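Thiol:disulfide interchange protein (Klebsiella pneumoniae, PDB 6DXN) probably acts as a thiol-disulfide oxidoreductase of the periplasm, a DsbA-subfamily member of the thioredoxin family. Local coordinates at residues G9-V14 with N165-Q170; T152-F155 with Y161-N164. All blocks are in the same frame, centred on the assembly; numbering follows the deposited sequence.

Interaction 1 of 2, residues G9-V14 with N165-Q170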
ATOM      1  N   GLY A   9     -21.063  -6.937  -3.906  1.00 23.29           N
ATOM      2  CA  GLY A   9     -21.391  -7.862  -2.830  1.00 27.36           C
ATOM      3  C   GLY A   9     -20.435  -9.042  -2.816  1.00 27.66           C
ATOM      4  O   GLY A   9     -19.903  -9.406  -1.766  1.00 33.20           O
ATOM      5  N   LYS A  10     -20.213  -9.619  -4.004  1.00 27.53           N
ATOM      6  CA  LYS A  10     -19.332 -10.776  -4.186  1.00 27.74           C
ATOM      7  C   LYS A  10     -17.863 -10.342  -4.293  1.00 26.46           C
ATOM      8  O   LYS A  10     -17.023 -10.802  -3.519  1.00 28.56           O
ATOM      9  CB  LYS A  10     -19.718 -11.530  -5.462  1.00 28.50           C
ATOM     10  CG  LYS A  10     -18.854 -12.738  -5.822  1.00 28.38           C
ATOM     11  CD  LYS A  10     -19.156 -13.257  -7.215  1.00 28.40           C
ATOM     12  CE  LYS A  10     -18.311 -14.437  -7.646  1.00 25.79           C
ATOM     13  NZ  LYS A  10     -18.616 -15.657  -6.863  1.00 26.29           N
ATOM     14  N   ASN A  11     -17.585  -9.447  -5.251  1.00 23.49           N
ATOM     15  CA  ASN A  11     -16.237  -9.008  -5.612  1.00 21.03           C
ATOM     16  C   ASN A  11     -15.842  -7.686  -4.939  1.00 20.24           C
ATOM     17  O   ASN A  11     -14.654  -7.378  -4.846  1.00 17.84           O
ATOM     18  CB  ASN A  11     -16.109  -8.882  -7.133  1.00 20.92           C
ATOM     19  CG  ASN A  11     -16.279 -10.204  -7.852  1.00 21.71           C
ATOM     20  OD1 ASN A  11     -17.189 -10.360  -8.671  1.00 19.12           O
ATOM     21  ND2 ASN A  11     -15.442 -11.175  -7.516  1.00 17.59           N
ATOM     22  N   PHE A  12     -16.826  -6.913  -4.474  1.00 20.49           N
ATOM     23  CA  PHE A  12     -16.515  -5.624  -3.878  1.00 20.77           C
ATOM     24  C   PHE A  12     -17.749  -5.067  -3.165  1.00 22.73           C
ATOM     25  O   PHE A  12     -18.882  -5.431  -3.495  1.00 23.59           O
ATOM     26  CB  PHE A  12     -16.040  -4.646  -4.958  1.00 19.58           C
ATOM     27  CG  PHE A  12     -17.053  -4.419  -6.055  1.00 19.10           C
ATOM     28  CD1 PHE A  12     -17.069  -5.222  -7.184  1.00 18.61           C
ATOM     29  CD2 PHE A  12     -18.016  -3.428  -5.936  1.00 19.51           C
ATOM     30  CE1 PHE A  12     -18.016  -5.032  -8.179  1.00 18.63           C
ATOM     31  CE2 PHE A  12     -18.966  -3.242  -6.930  1.00 18.57           C
ATOM     32  CZ  PHE A  12     -18.958  -4.041  -8.049  1.00 18.66           C
ATOM     33  N   THR A  13     -17.504  -4.173  -2.202  1.00 24.04           N
ATOM     34  CA  THR A  13     -18.554  -3.499  -1.444  1.00 26.78           C
ATOM     35  C   THR A  13     -18.477  -1.989  -1.714  1.00 31.98           C
ATOM     36  O   THR A  13     -17.387  -1.422  -1.858  1.00 32.78           O
ATOM     37  CB  THR A  13     -18.461  -3.835   0.050  1.00 26.26           C
ATOM     38  OG1 THR A  13     -17.148  -3.501   0.501  1.00 26.94           O
ATOM     39  CG2 THR A  13     -18.736  -5.294   0.343  1.00 26.22           C
ATOM     40  N   VAL A  14     -19.653  -1.358  -1.798  1.00 34.51           N
ATOM     41  CA  VAL A  14     -19.769   0.073  -2.037  1.00 39.10           C
ATOM     42  C   VAL A  14     -19.690   0.789  -0.683  1.00 40.88           C
ATOM     43  O   VAL A  14     -20.670   0.847   0.052  1.00 45.76           O
ATOM     44  CB  VAL A  14     -21.072   0.398  -2.797  1.00 38.95           C
ATOM     45  CG1 VAL A  14     -21.298   1.897  -2.942  1.00 39.34           C
ATOM     46  CG2 VAL A  14     -21.102  -0.277  -4.160  1.00 38.95           C
ATOM     47  N   ASN A 165     -10.830  -9.329  -1.553  1.00 15.02           N
ATOM     48  CA  ASN A 165      -9.623 -10.096  -1.926  1.00 14.93           C
ATOM     49  C   ASN A 165      -9.899 -11.588  -2.128  1.00 13.80           C
ATOM     50  O   ASN A 165      -9.363 -12.188  -3.060  1.00 13.73           O
ATOM     51  CB  ASN A 165      -8.502  -9.956  -0.884  1.00 14.47           C
ATOM     52  CG  ASN A 165      -7.932  -8.556  -0.784  1.00 14.87           C
ATOM     53  OD1 ASN A 165      -8.331  -7.660  -1.529  1.00 17.05           O
ATOM     54  ND2 ASN A 165      -6.995  -8.352   0.135  1.00 13.98           N
ATOM     55  N   ALA A 166     -10.716 -12.179  -1.253  1.00 13.70           N
ATOM     56  CA  ALA A 166     -10.956 -13.631  -1.285  1.00 14.22           C
ATOM     57  C   ALA A 166     -11.884 -14.052  -2.435  1.00 14.45           C
ATOM     58  O   ALA A 166     -11.947 -15.233  -2.772  1.00 15.00           O
ATOM     59  CB  ALA A 166     -11.525 -14.068   0.046  1.00 13.63           C
ATOM     60  N   SER A 167     -12.557 -13.086  -3.066  1.00 14.40           N
ATOM     61  CA  SER A 167     -13.561 -13.401  -4.104  1.00 13.19           C
ATOM     62  C   SER A 167     -12.950 -13.822  -5.450  1.00 13.95           C
ATOM     63  O   SER A 167     -13.640 -14.481  -6.254  1.00 15.08           O
ATOM     64  CB  SER A 167     -14.487 -12.221  -4.309  1.00 12.44           C
ATOM     65  OG  SER A 167     -13.855 -11.168  -5.050  1.00 11.57           O
ATOM     66  N   LEU A 168     -11.686 -13.462  -5.694  1.00 13.92           N
ATOM     67  CA  LEU A 168     -11.019 -13.661  -7.005  1.00 15.34           C
ATOM     68  C   LEU A 168     -10.590 -15.119  -7.266  1.00 16.34           C
ATOM     69  O   LEU A 168     -10.639 -15.972  -6.391  1.00 15.24           O
ATOM     70  CB  LEU A 168      -9.816 -12.714  -7.070  1.00 16.25           C
ATOM     71  CG  LEU A 168     -10.151 -11.220  -7.056  1.00 16.49           C
ATOM     72  CD1 LEU A 168      -8.927 -10.384  -6.710  1.00 16.27           C
ATOM     73  CD2 LEU A 168     -10.748 -10.777  -8.383  1.00 16.96           C
ATOM     74  N   ALA A 169     -10.163 -15.346  -8.518  1.00 16.46           N
ATOM     75  CA  ALA A 169      -9.713 -16.625  -9.083  1.00 18.59           C
ATOM     76  C   ALA A 169      -8.732 -17.312  -8.134  1.00 18.93           C
ATOM     77  O   ALA A 169      -7.740 -16.714  -7.730  1.00 19.52           O
ATOM     78  CB  ALA A 169      -9.082 -16.385 -10.432  1.00 19.27           C
ATOM     79  N   GLN A 170      -8.994 -18.594  -7.854  1.00 20.43           N
ATOM     80  CA  GLN A 170      -8.235 -19.367  -6.883  1.00 24.00           C
ATOM     81  C   GLN A 170      -7.289 -20.389  -7.530  1.00 24.57           C
ATOM     82  O   GLN A 170      -6.528 -21.027  -6.810  1.00 25.44           O
ATOM     83  CB  GLN A 170      -9.234 -20.046  -5.946  1.00 24.50           C
ATOM     84  CG  GLN A 170     -10.061 -19.053  -5.144  1.00 24.76           C
ATOM     85  CD  GLN A 170      -9.215 -18.296  -4.151  1.00 24.91           C
ATOM     86  OE1 GLN A 170      -8.275 -18.841  -3.578  1.00 23.15           O
ATOM     87  NE2 GLN A 170      -9.545 -17.032  -3.935  1.00 22.85           N
TER
HETATM   88  O   HOH W   1     -16.085 -15.672  -5.019  1.00 19.26           O
HETATM   89  O   HOH W   2     -14.760 -13.533  -8.829  1.00 14.41           O
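Asn11 holds CG anti to its carbonyl carbon and beside the backbone N (chi1 -64°), while Ser167 sets OG between its backbone N and carbonyl carbon. These two rotations bring ND2 and OG together. The contact lies at the edge of the mixed beta-sheet of a thioredoxin fold. It joins the turn that enters strand 12-14 to the loop that leaves strand 161-163 on its way to helix 173-188.

Asn11 ND2 donates to Ser167 OG at 2.9 Å, with an N-H...O angle of 154°. Ser167 OG lies 16° out of the Asn11 amide plane. Ser167 OG is also hydrogen-bonded to the carbonyl oxygen of Asn164. The amide is held at its other end too, because OD1 takes a hydrogen bond from the backbone N of Gln7. Partners at both ends should fix the rotation of the Asn11 amide.

The bond from CA to CB of Ser167 points toward 9-14, and CB comes to a tight 3.0 Å from Lys10 O. The same carbonyl receives a weak hydrogen bond from Asn164 ND2. Leu168 is turned to helix 173-188, where it packs on Tyr176 and Met180. The buried area is small, 153 Å² in all, and the link is mainly polar.

Two waters extend the contact, and both donate to Ser167 O. One accepts from Asn11 ND2 at 2.8 Å, so this nitrogen gives both to the hydroxyl and to the water. The other accepts from Lys10 NZ. The lysine chain is extended up to CE, and its ammonium nitrogen meets the loop through this water, which lies 3.1 Å from Lys10 NZ and 3.0 Å from Ser167 O.

Interaction 2 of 2, residues T152-F155 with Y161-N164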
ATOM      1  N   THR A 152      -5.652  -5.527   6.118  1.00 23.04           N
ATOM      2  CA  THR A 152      -4.609  -5.300   5.118  1.00 25.33           C
ATOM      3  C   THR A 152      -4.206  -6.635   4.491  1.00 24.19           C
ATOM      4  O   THR A 152      -4.223  -7.664   5.163  1.00 26.63           O
ATOM      5  CB  THR A 152      -3.395  -4.578   5.726  1.00 27.06           C
ATOM      6  OG1 THR A 152      -2.927  -5.315   6.854  1.00 28.73           O
ATOM      7  CG2 THR A 152      -3.697  -3.161   6.166  1.00 28.65           C
ATOM      8  N   PRO A 153      -3.859  -6.622   3.197  1.00 19.93           N
ATOM      9  CA  PRO A 153      -3.868  -5.437   2.353  1.00 18.67           C
ATOM     10  C   PRO A 153      -5.311  -5.129   1.921  1.00 17.93           C
ATOM     11  O   PRO A 153      -6.094  -6.047   1.673  1.00 17.67           O
ATOM     12  CB  PRO A 153      -2.963  -5.796   1.173  1.00 18.26           C
ATOM     13  CG  PRO A 153      -3.150  -7.291   1.042  1.00 18.57           C
ATOM     14  CD  PRO A 153      -3.324  -7.771   2.463  1.00 18.66           C
ATOM     15  N   SER A 154      -5.647  -3.837   1.862  1.00 16.68           N
ATOM     16  CA  SER A 154      -7.002  -3.425   1.536  1.00 16.04           C
ATOM     17  C   SER A 154      -6.971  -2.429   0.372  1.00 15.09           C
ATOM     18  O   SER A 154      -6.359  -1.386   0.469  1.00 13.82           O
ATOM     19  CB  SER A 154      -7.667  -2.867   2.765  1.00 15.77           C
ATOM     20  OG  SER A 154      -9.074  -2.785   2.610  1.00 17.32           O
ATOM     21  N   PHE A 155      -7.640  -2.783  -0.733  1.00 16.13           N
ATOM     22  CA  PHE A 155      -7.682  -1.917  -1.927  1.00 16.21           C
ATOM     23  C   PHE A 155      -9.015  -1.157  -1.990  1.00 16.76           C
ATOM     24  O   PHE A 155     -10.080  -1.743  -1.767  1.00 16.66           O
ATOM     25  CB  PHE A 155      -7.490  -2.741  -3.200  1.00 16.91           C
ATOM     26  CG  PHE A 155      -6.159  -3.438  -3.318  1.00 17.26           C
ATOM     27  CD1 PHE A 155      -5.875  -4.556  -2.546  1.00 17.89           C
ATOM     28  CD2 PHE A 155      -5.205  -3.001  -4.219  1.00 17.88           C
ATOM     29  CE1 PHE A 155      -4.651  -5.199  -2.653  1.00 17.77           C
ATOM     30  CE2 PHE A 155      -3.987  -3.656  -4.334  1.00 17.21           C
ATOM     31  CZ  PHE A 155      -3.714  -4.754  -3.555  1.00 17.35           C
ATOM     32  N   TYR A 161     -15.305   1.978  -3.683  1.00 24.33           N
ATOM     33  CA  TYR A 161     -15.383   0.527  -3.871  1.00 22.21           C
ATOM     34  C   TYR A 161     -14.195  -0.177  -3.196  1.00 21.02           C
ATOM     35  O   TYR A 161     -13.047   0.018  -3.593  1.00 18.23           O
ATOM     36  CB  TYR A 161     -15.444   0.205  -5.369  1.00 23.14           C
ATOM     37  CG  TYR A 161     -16.486   0.995  -6.126  1.00 24.78           C
ATOM     38  CD1 TYR A 161     -17.835   0.713  -5.993  1.00 24.53           C
ATOM     39  CD2 TYR A 161     -16.123   2.039  -6.962  1.00 24.45           C
ATOM     40  CE1 TYR A 161     -18.796   1.442  -6.677  1.00 26.69           C
ATOM     41  CE2 TYR A 161     -17.069   2.774  -7.656  1.00 25.70           C
ATOM     42  CZ  TYR A 161     -18.411   2.478  -7.511  1.00 27.38           C
ATOM     43  OH  TYR A 161     -19.344   3.200  -8.199  1.00 30.32           O
ATOM     44  N   HIS A 162     -14.506  -0.991  -2.175  1.00 20.54           N
ATOM     45  CA  HIS A 162     -13.538  -1.812  -1.439  1.00 19.36           C
ATOM     46  C   HIS A 162     -13.583  -3.243  -1.993  1.00 18.58           C
ATOM     47  O   HIS A 162     -14.619  -3.912  -1.939  1.00 18.29           O
ATOM     48  CB  HIS A 162     -13.816  -1.750   0.069  1.00 19.52           C
ATOM     49  CG  HIS A 162     -13.029  -2.738   0.860  1.00 17.92           C
ATOM     50  ND1 HIS A 162     -13.596  -3.892   1.369  1.00 17.54           N
ATOM     51  CD2 HIS A 162     -11.718  -2.780   1.186  1.00 16.93           C
ATOM     52  CE1 HIS A 162     -12.673  -4.591   1.999  1.00 16.57           C
ATOM     53  NE2 HIS A 162     -11.514  -3.928   1.902  1.00 17.48           N
ATOM     54  N   ILE A 163     -12.443  -3.693  -2.526  1.00 16.77           N
ATOM     55  CA  ILE A 163     -12.291  -5.001  -3.159  1.00 16.51           C
ATOM     56  C   ILE A 163     -12.349  -6.132  -2.125  1.00 16.52           C
ATOM     57  O   ILE A 163     -11.825  -6.003  -1.044  1.00 16.31           O
ATOM     58  CB  ILE A 163     -10.970  -5.034  -3.953  1.00 15.29           C
ATOM     59  CG1 ILE A 163     -11.085  -4.204  -5.236  1.00 14.77           C
ATOM     60  CG2 ILE A 163     -10.537  -6.472  -4.229  1.00 14.15           C
ATOM     61  CD1 ILE A 163      -9.810  -4.088  -6.037  1.00 14.68           C
ATOM     62  N   ASN A 164     -13.011  -7.236  -2.501  1.00 17.60           N
ATOM     63  CA  ASN A 164     -13.083  -8.440  -1.677  1.00 17.23           C
ATOM     64  C   ASN A 164     -12.004  -9.402  -2.192  1.00 15.85           C
ATOM     65  O   ASN A 164     -12.246 -10.190  -3.130  1.00 16.58           O
ATOM     66  CB  ASN A 164     -14.470  -9.085  -1.679  1.00 17.47           C
ATOM     67  CG  ASN A 164     -14.533 -10.342  -0.835  1.00 18.75           C
ATOM     68  OD1 ASN A 164     -13.521 -10.789  -0.292  1.00 19.28           O
ATOM     69  ND2 ASN A 164     -15.712 -10.934  -0.729  1.00 20.12           N
TER
HETATM   70  O   HOH W   3      -9.051  -4.856  -0.573  1.00 26.09           O
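Ile163 N donates to Phe155 O at 3.2 Å, with an N-H...O angle of 162°. This bond joins the two antiparallel strands of the beta hairpin 154-157/161-163, part of the central sheet of the thioredoxin fold. The same oxygen also receives a CA-H...O contact from His162 CA.

The neighbouring side chains form a second, weak bond. His162 NE2 donates to Ser154 OG at 2.8 Å, but the angle of 120° is poor. The hydroxyl lies at the ring edge, near the plane of the imidazole. His162 reaches it with CG anti to its backbone N (chi1 170°). The ring also meets that of Tyr156.

A water lies between Phe155 N and Ile163 O, but its approach to the nitrogen is too short for its role to be certain.

Ser154 follows cis-Pro153, a hallmark of thioredoxin folds; here Pro153 packs on Cys36 of the CxxC pair. Phe155 sends its ring away from 161-164 to helix 45-52, and Ile163 packs on helix 173-188. Across the hairpin, Ile163 CD1 meets Phe155 CB at 3.9 Å.

From the N terminus, the chain passes through 9-14 and forms the edge strand 12-14. It then runs through strands 25-29 and 60-63 and all the helices but 173-188 before reaching 152-155. A short hairpin turn leads to 161-164, where interaction 2 closes a small loop. The next residues, 165-170, return to 9-14, so interaction 1 closes a much longer loop that encloses interaction 2. The contacts do not cross. Their centres are 9 Å apart, and strand 161-163 lies between strands 12-14 and 154-157. Asn11 O to Asn164 N and Thr13 N to His162 O, each 2.9 Å, are probable hydrogen bonds joining them.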